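Local coordinates for endo-beta-1,4-glucanase (cellulase B) (Bacillus halodurans, PDB 4V2X), which is an endo-beta-1,4-glucanase whose CBM46 module, joined to family 5 catalytic and Ig-like modules, contributes to hydrolysis of xyloglucan and mixed-linkage beta-1,3-1,4-glucans, at residues A[148-158]-A[171-179]. Residues are numbered along the deposited sequence; the frame is centred on the assembly and turned at random.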
ATOM      1  N   ILE A 148      23.327  -7.457 -11.580  1.00 14.28           N
ATOM      2  CA  ILE A 148      22.553  -7.999 -12.686  1.00 13.94           C
ATOM      3  C   ILE A 148      21.072  -7.837 -12.363  1.00 13.73           C
ATOM      4  O   ILE A 148      20.688  -7.681 -11.196  1.00 13.69           O
ATOM      5  CB  ILE A 148      22.856  -9.487 -12.974  1.00 15.57           C
ATOM      6  CG1 ILE A 148      22.544 -10.355 -11.753  1.00 16.80           C
ATOM      7  CG2 ILE A 148      24.304  -9.656 -13.428  1.00 16.70           C
ATOM      8  CD1 ILE A 148      22.617 -11.840 -12.041  1.00 18.34           C
ATOM      9  N   ASN A 149      20.244  -7.890 -13.397  1.00 12.91           N
ATOM     10  CA  ASN A 149      18.818  -7.656 -13.232  1.00 12.71           C
ATOM     11  C   ASN A 149      17.963  -8.393 -14.262  1.00 12.48           C
ATOM     12  O   ASN A 149      18.471  -9.214 -15.015  1.00 13.42           O
ATOM     13  CB  ASN A 149      18.548  -6.148 -13.305  1.00 12.24           C
ATOM     14  CG  ASN A 149      18.736  -5.572 -14.703  1.00 13.15           C
ATOM     15  OD1 ASN A 149      18.870  -6.303 -15.686  1.00 12.19           O
ATOM     16  ND2 ASN A 149      18.728  -4.238 -14.797  1.00 13.05           N
ATOM     17  N   LEU A 150      16.662  -8.111 -14.261  1.00 12.69           N
ATOM     18  CA  LEU A 150      15.825  -8.320 -15.445  1.00 12.46           C
ATOM     19  C   LEU A 150      15.630  -6.926 -15.991  1.00 12.26           C
ATOM     20  O   LEU A 150      15.233  -6.030 -15.240  1.00 12.14           O
ATOM     21  CB  LEU A 150      14.462  -8.935 -15.112  1.00 13.07           C
ATOM     22  CG  LEU A 150      14.356 -10.012 -14.042  1.00 14.08           C
ATOM     23  CD1 LEU A 150      12.906 -10.456 -13.914  1.00 14.37           C
ATOM     24  CD2 LEU A 150      15.265 -11.190 -14.352  1.00 14.89           C
ATOM     25  N   HIS A 151      15.920  -6.721 -17.273  1.00 11.95           N
ATOM     26  CA  HIS A 151      15.970  -5.357 -17.804  1.00 10.87           C
ATOM     27  C   HIS A 151      14.744  -5.010 -18.645  1.00 11.32           C
ATOM     28  O   HIS A 151      13.717  -4.649 -18.086  1.00 11.05           O
ATOM     29  CB  HIS A 151      17.282  -5.119 -18.540  1.00 10.94           C
ATOM     30  CG  HIS A 151      17.631  -3.676 -18.676  1.00 10.71           C
ATOM     31  ND1 HIS A 151      18.151  -2.936 -17.636  1.00 11.24           N
ATOM     32  CD2 HIS A 151      17.546  -2.837 -19.730  1.00 10.85           C
ATOM     33  CE1 HIS A 151      18.386  -1.705 -18.053  1.00 10.82           C
ATOM     34  NE2 HIS A 151      18.009  -1.614 -19.316  1.00 10.02           N
ATOM     35  N   HIS A 152      14.820  -5.136 -19.970  1.00 11.57           N
ATOM     36  CA  HIS A 152      13.701  -4.746 -20.820  1.00 11.74           C
ATOM     37  C   HIS A 152      12.528  -5.722 -20.772  1.00 12.00           C
ATOM     38  O   HIS A 152      11.471  -5.431 -21.316  1.00 11.69           O
ATOM     39  CB  HIS A 152      14.157  -4.472 -22.248  1.00 12.54           C
ATOM     40  CG  HIS A 152      14.985  -3.233 -22.360  1.00 12.52           C
ATOM     41  ND1 HIS A 152      16.124  -3.149 -23.131  1.00 14.05           N
ATOM     42  CD2 HIS A 152      14.844  -2.025 -21.767  1.00 11.75           C
ATOM     43  CE1 HIS A 152      16.634  -1.934 -23.023  1.00 12.04           C
ATOM     44  NE2 HIS A 152      15.885  -1.240 -22.191  1.00 14.37           N
ATOM     45  N   ASP A 153      12.709  -6.845 -20.073  1.00 11.50           N
ATOM     46  CA  ASP A 153      11.580  -7.643 -19.603  1.00 11.90           C
ATOM     47  C   ASP A 153      10.510  -6.758 -18.955  1.00 11.59           C
ATOM     48  O   ASP A 153       9.326  -7.064 -19.034  1.00 11.20           O
ATOM     49  CB  ASP A 153      12.071  -8.676 -18.606  1.00 12.66           C
ATOM     50  CG  ASP A 153      13.090  -9.598 -19.217  1.00 13.21           C
ATOM     51  OD1 ASP A 153      12.675 -10.533 -19.937  1.00 13.61           O
ATOM     52  OD2 ASP A 153      14.306  -9.349 -19.015  1.00 13.90           O
ATOM     53  N   SER A 154      10.924  -5.649 -18.348  1.00 11.27           N
ATOM     54  CA  SER A 154       9.973  -4.706 -17.739  1.00 10.91           C
ATOM     55  C   SER A 154       8.815  -4.333 -18.679  1.00 11.40           C
ATOM     56  O   SER A 154       7.652  -4.454 -18.296  1.00 12.12           O
ATOM     57  CB  SER A 154      10.695  -3.445 -17.271  1.00 11.20           C
ATOM     58  OG  SER A 154      11.193  -2.691 -18.363  1.00 10.91           O
ATOM     59  N   TRP A 155       9.140  -3.908 -19.904  1.00 12.23           N
ATOM     60  CA  TRP A 155       8.115  -3.468 -20.872  1.00 13.05           C
ATOM     61  C   TRP A 155       7.812  -4.487 -21.955  1.00 13.20           C
ATOM     62  O   TRP A 155       6.861  -4.310 -22.714  1.00 13.81           O
ATOM     63  CB  TRP A 155       8.479  -2.119 -21.517  1.00 14.20           C
ATOM     64  CG  TRP A 155       9.771  -2.117 -22.252  1.00 14.95           C
ATOM     65  CD1 TRP A 155      10.986  -1.757 -21.754  1.00 14.87           C
ATOM     66  CD2 TRP A 155       9.990  -2.484 -23.618  1.00 15.30           C
ATOM     67  NE1 TRP A 155      11.947  -1.876 -22.721  1.00 15.18           N
ATOM     68  CE2 TRP A 155      11.367  -2.327 -23.874  1.00 16.87           C
ATOM     69  CE3 TRP A 155       9.159  -2.938 -24.648  1.00 17.42           C
ATOM     70  CZ2 TRP A 155      11.935  -2.600 -25.116  1.00 18.16           C
ATOM     71  CZ3 TRP A 155       9.727  -3.211 -25.882  1.00 18.24           C
ATOM     72  CH2 TRP A 155      11.102  -3.038 -26.105  1.00 18.73           C
ATOM     73  N   LEU A 156       8.603  -5.551 -22.035  1.00 12.66           N
ATOM     74  CA  LEU A 156       8.285  -6.643 -22.936  1.00 13.21           C
ATOM     75  C   LEU A 156       7.149  -7.518 -22.391  1.00 13.69           C
ATOM     76  O   LEU A 156       6.345  -8.023 -23.165  1.00 14.85           O
ATOM     77  CB  LEU A 156       9.518  -7.491 -23.227  1.00 13.78           C
ATOM     78  CG  LEU A 156      10.575  -6.799 -24.096  1.00 13.75           C
ATOM     79  CD1 LEU A 156      11.913  -7.511 -24.009  1.00 13.56           C
ATOM     80  CD2 LEU A 156      10.116  -6.680 -25.543  1.00 14.37           C
ATOM     81  N   TRP A 157       7.082  -7.709 -21.073  1.00 13.35           N
ATOM     82  CA  TRP A 157       6.021  -8.550 -20.493  1.00 13.24           C
ATOM     83  C   TRP A 157       5.642  -8.273 -19.028  1.00 12.70           C
ATOM     84  O   TRP A 157       4.498  -8.501 -18.647  1.00 12.88           O
ATOM     85  CB  TRP A 157       6.358 -10.044 -20.664  1.00 14.09           C
ATOM     86  CG  TRP A 157       7.660 -10.442 -20.041  1.00 13.50           C
ATOM     87  CD1 TRP A 157       8.894 -10.390 -20.627  1.00 14.05           C
ATOM     88  CD2 TRP A 157       7.868 -10.940 -18.715  1.00 13.95           C
ATOM     89  NE1 TRP A 157       9.850 -10.829 -19.758  1.00 13.46           N
ATOM     90  CE2 TRP A 157       9.254 -11.166 -18.571  1.00 13.62           C
ATOM     91  CE3 TRP A 157       7.021 -11.225 -17.636  1.00 14.14           C
ATOM     92  CZ2 TRP A 157       9.814 -11.655 -17.393  1.00 14.61           C
ATOM     93  CZ3 TRP A 157       7.579 -11.706 -16.460  1.00 14.10           C
ATOM     94  CH2 TRP A 157       8.962 -11.917 -16.349  1.00 14.13           C
ATOM     95  N   ILE A 158       6.569  -7.793 -18.198  1.00 12.17           N
ATOM     96  CA  ILE A 158       6.264  -7.658 -16.772  1.00 12.42           C
ATOM     97  C   ILE A 158       5.093  -6.676 -16.555  1.00 12.68           C
ATOM     98  O   ILE A 158       4.226  -6.898 -15.700  1.00 12.94           O
ATOM     99  CB  ILE A 158       7.509  -7.244 -15.951  1.00 12.75           C
ATOM    100  CG1 ILE A 158       8.521  -8.387 -15.921  1.00 13.06           C
ATOM    101  CG2 ILE A 158       7.100  -6.858 -14.531  1.00 13.44           C
ATOM    102  CD1 ILE A 158       9.877  -8.013 -15.354  1.00 12.82           C
ATOM    103  N   LYS A 171       6.109 -16.476 -14.476  1.00 18.48           N
ATOM    104  CA  LYS A 171       7.297 -16.245 -15.301  1.00 17.55           C
ATOM    105  C   LYS A 171       8.421 -15.545 -14.528  1.00 16.38           C
ATOM    106  O   LYS A 171       9.581 -15.957 -14.586  1.00 16.54           O
ATOM    107  CB  LYS A 171       6.898 -15.415 -16.518  1.00 17.67           C
ATOM    108  CG  LYS A 171       7.970 -15.309 -17.587  1.00 17.96           C
ATOM    109  CD  LYS A 171       7.396 -14.684 -18.842  1.00 17.95           C
ATOM    110  CE  LYS A 171       8.469 -14.406 -19.880  1.00 18.31           C
ATOM    111  NZ  LYS A 171       7.869 -13.928 -21.143  1.00 19.29           N
ATOM    112  N   TYR A 172       8.059 -14.491 -13.802  1.00 15.05           N
ATOM    113  CA  TYR A 172       8.996 -13.731 -12.969  1.00 15.06           C
ATOM    114  C   TYR A 172       9.619 -14.619 -11.893  1.00 16.06           C
ATOM    115  O   TYR A 172      10.837 -14.626 -11.719  1.00 14.85           O
ATOM    116  CB  TYR A 172       8.244 -12.561 -12.342  1.00 15.29           C
ATOM    117  CG  TYR A 172       9.025 -11.607 -11.475  1.00 14.88           C
ATOM    118  CD1 TYR A 172       9.772 -10.571 -12.031  1.00 15.07           C
ATOM    119  CD2 TYR A 172       8.948 -11.683 -10.090  1.00 15.39           C
ATOM    120  CE1 TYR A 172      10.452  -9.662 -11.232  1.00 15.43           C
ATOM    121  CE2 TYR A 172       9.624 -10.780  -9.286  1.00 15.70           C
ATOM    122  CZ  TYR A 172      10.371  -9.776  -9.858  1.00 15.51           C
ATOM    123  OH  TYR A 172      11.019  -8.894  -9.030  1.00 16.52           O
ATOM    124  N   ARG A 173       8.778 -15.374 -11.185  1.00 17.12           N
ATOM    125  CA  ARG A 173       9.254 -16.314 -10.174  0.50 17.52           C
ATOM    126  C   ARG A 173      10.246 -17.302 -10.781  1.00 17.95           C
ATOM    127  O   ARG A 173      11.309 -17.543 -10.218  1.00 18.19           O
ATOM    128  CB  ARG A 173       8.072 -17.058  -9.544  0.50 18.50           C
ATOM    129  CG  ARG A 173       8.440 -18.256  -8.684  0.50 19.05           C
ATOM    130  CD  ARG A 173       7.215 -18.798  -7.964  0.50 19.80           C
ATOM    131  NE  ARG A 173       6.934 -18.055  -6.742  0.50 20.38           N
ATOM    132  CZ  ARG A 173       7.587 -18.245  -5.601  0.50 21.21           C
ATOM    133  NH1 ARG A 173       8.551 -19.151  -5.537  0.50 21.78           N
ATOM    134  NH2 ARG A 173       7.282 -17.529  -4.529  0.50 21.89           N
ATOM    135  N   SER A 174       9.894 -17.868 -11.930  1.00 18.26           N
ATOM    136  CA  SER A 174      10.761 -18.853 -12.570  1.00 19.31           C
ATOM    137  C   SER A 174      12.143 -18.284 -12.886  1.00 19.25           C
ATOM    138  O   SER A 174      13.160 -18.929 -12.641  1.00 17.84           O
ATOM    139  CB  SER A 174      10.131 -19.397 -13.849  1.00 21.08           C
ATOM    140  OG  SER A 174      11.043 -20.283 -14.478  1.00 24.33           O
ATOM    141  N   LEU A 175      12.178 -17.071 -13.423  1.00 17.43           N
ATOM    142  CA  LEU A 175      13.448 -16.467 -13.800  1.00 17.69           C
ATOM    143  C   LEU A 175      14.312 -16.213 -12.574  1.00 17.05           C
ATOM    144  O   LEU A 175      15.496 -16.543 -12.578  1.00 17.86           O
ATOM    145  CB  LEU A 175      13.234 -15.178 -14.603  1.00 17.91           C
ATOM    146  CG  LEU A 175      12.656 -15.348 -16.011  1.00 19.73           C
ATOM    147  CD1 LEU A 175      12.538 -13.997 -16.698  1.00 20.13           C
ATOM    148  CD2 LEU A 175      13.489 -16.284 -16.870  1.00 21.31           C
ATOM    149  N   TRP A 176      13.723 -15.660 -11.514  1.00 16.46           N
ATOM    150  CA  TRP A 176      14.504 -15.361 -10.323  1.00 16.81           C
ATOM    151  C   TRP A 176      14.872 -16.608  -9.527  1.00 17.45           C
ATOM    152  O   TRP A 176      15.911 -16.631  -8.884  1.00 18.11           O
ATOM    153  CB  TRP A 176      13.817 -14.322  -9.436  1.00 16.06           C
ATOM    154  CG  TRP A 176      14.177 -12.931  -9.870  1.00 15.18           C
ATOM    155  CD1 TRP A 176      13.328 -11.948 -10.271  1.00 15.13           C
ATOM    156  CD2 TRP A 176      15.501 -12.397  -9.988  1.00 15.66           C
ATOM    157  NE1 TRP A 176      14.039 -10.822 -10.615  1.00 14.87           N
ATOM    158  CE2 TRP A 176      15.376 -11.074 -10.450  1.00 14.81           C
ATOM    159  CE3 TRP A 176      16.780 -12.906  -9.734  1.00 15.99           C
ATOM    160  CZ2 TRP A 176      16.481 -10.252 -10.671  1.00 15.26           C
ATOM    161  CZ3 TRP A 176      17.878 -12.090  -9.958  1.00 16.13           C
ATOM    162  CH2 TRP A 176      17.719 -10.775 -10.414  1.00 15.07           C
ATOM    163  N   GLU A 177      14.032 -17.637  -9.581  1.00 19.48           N
ATOM    164  CA  GLU A 177      14.416 -18.939  -9.030  1.00 20.57           C
ATOM    165  C   GLU A 177      15.666 -19.479  -9.732  1.00 19.72           C
ATOM    166  O   GLU A 177      16.619 -19.897  -9.074  1.00 20.48           O
ATOM    167  CB  GLU A 177      13.255 -19.939  -9.125  1.00 22.25           C
ATOM    168  CG  GLU A 177      12.208 -19.740  -8.040  1.00 24.61           C
ATOM    169  CD  GLU A 177      11.014 -20.666  -8.169  1.00 29.52           C
ATOM    170  OE1 GLU A 177      10.927 -21.413  -9.167  1.00 32.76           O
ATOM    171  OE2 GLU A 177      10.152 -20.636  -7.266  1.00 35.99           O
ATOM    172  N   GLN A 178      15.674 -19.429 -11.061  1.00 18.93           N
ATOM    173  CA  GLN A 178      16.812 -19.910 -11.853  1.00 19.60           C
ATOM    174  C   GLN A 178      18.084 -19.107 -11.631  1.00 19.90           C
ATOM    175  O   GLN A 178      19.156 -19.684 -11.465  1.00 20.19           O
ATOM    176  CB  GLN A 178      16.487 -19.888 -13.346  1.00 19.41           C
ATOM    177  CG  GLN A 178      15.486 -20.948 -13.782  1.00 19.06           C
ATOM    178  CD  GLN A 178      15.147 -20.829 -15.254  1.00 19.39           C
ATOM    179  OE1 GLN A 178      15.947 -21.189 -16.109  1.00 20.65           O
ATOM    180  NE2 GLN A 178      13.968 -20.308 -15.558  1.00 19.46           N
ATOM    181  N   LEU A 179      17.975 -17.780 -11.665  1.00 18.92           N
ATOM    182  CA  LEU A 179      19.146 -16.933 -11.471  1.00 18.86           C
ATOM    183  C   LEU A 179      19.693 -17.045 -10.059  1.00 19.28           C
ATOM    184  O   LEU A 179      20.904 -17.142  -9.875  1.00 19.50           O
ATOM    185  CB  LEU A 179      18.823 -15.470 -11.779  1.00 18.19           C
ATOM    186  CG  LEU A 179      18.506 -15.183 -13.244  1.00 17.84           C
ATOM    187  CD1 LEU A 179      17.994 -13.753 -13.394  1.00 17.30           C
ATOM    188  CD2 LEU A 179      19.722 -15.428 -14.119  1.00 18.23           C
TER
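Leu150 wedges its branched end among Tyr172, Trp176 and Leu179, and here the packing is tight. Its CD1 lies 3.5 Å from Trp176 NE1 and touches the Tyr172 ring at CD1, while CD2 sits off-centre over one face of the Trp176 indole, a CH-pi contact 4.2 Å from the centroid of the five-membered ring. Leu179 CD1 lies over the same face and meets Leu150 CD2 at 3.9 Å. Trp176 NE1, buried in this apolar setting, gives its hydrogen bond to Ser194 O. In the (beta/alpha)8 barrel of family 5 glycoside hydrolases this joins the end of strand 145-149 to helix 165-183, on the way to strand 190-193. Farther along, helix 153-158 presents Trp157, whose CG lies between backbone N and carbonyl carbon (chi1 58°). Its NE1 donates to Asp153 OD1 at 2.8 Å, close to the indole plane, and the carboxylate oxygen accepts through its anti lone pair, which helps fix the ring's rotation. At the buried end of this indole, Leu175 CD1 approaches Trp157 CZ2 at 3.7 Å. The solvent side begins at Lys171, partly exposed although its extended chain lies snugly across one face of Trp157: CD lies 3.6 Å from the centroid of the six-membered ring, and NZ makes a cation-pi contact with the five-membered one, 9° off its normal. The ammonium also meets Glu113 in a salt bridge and a bound glycerol.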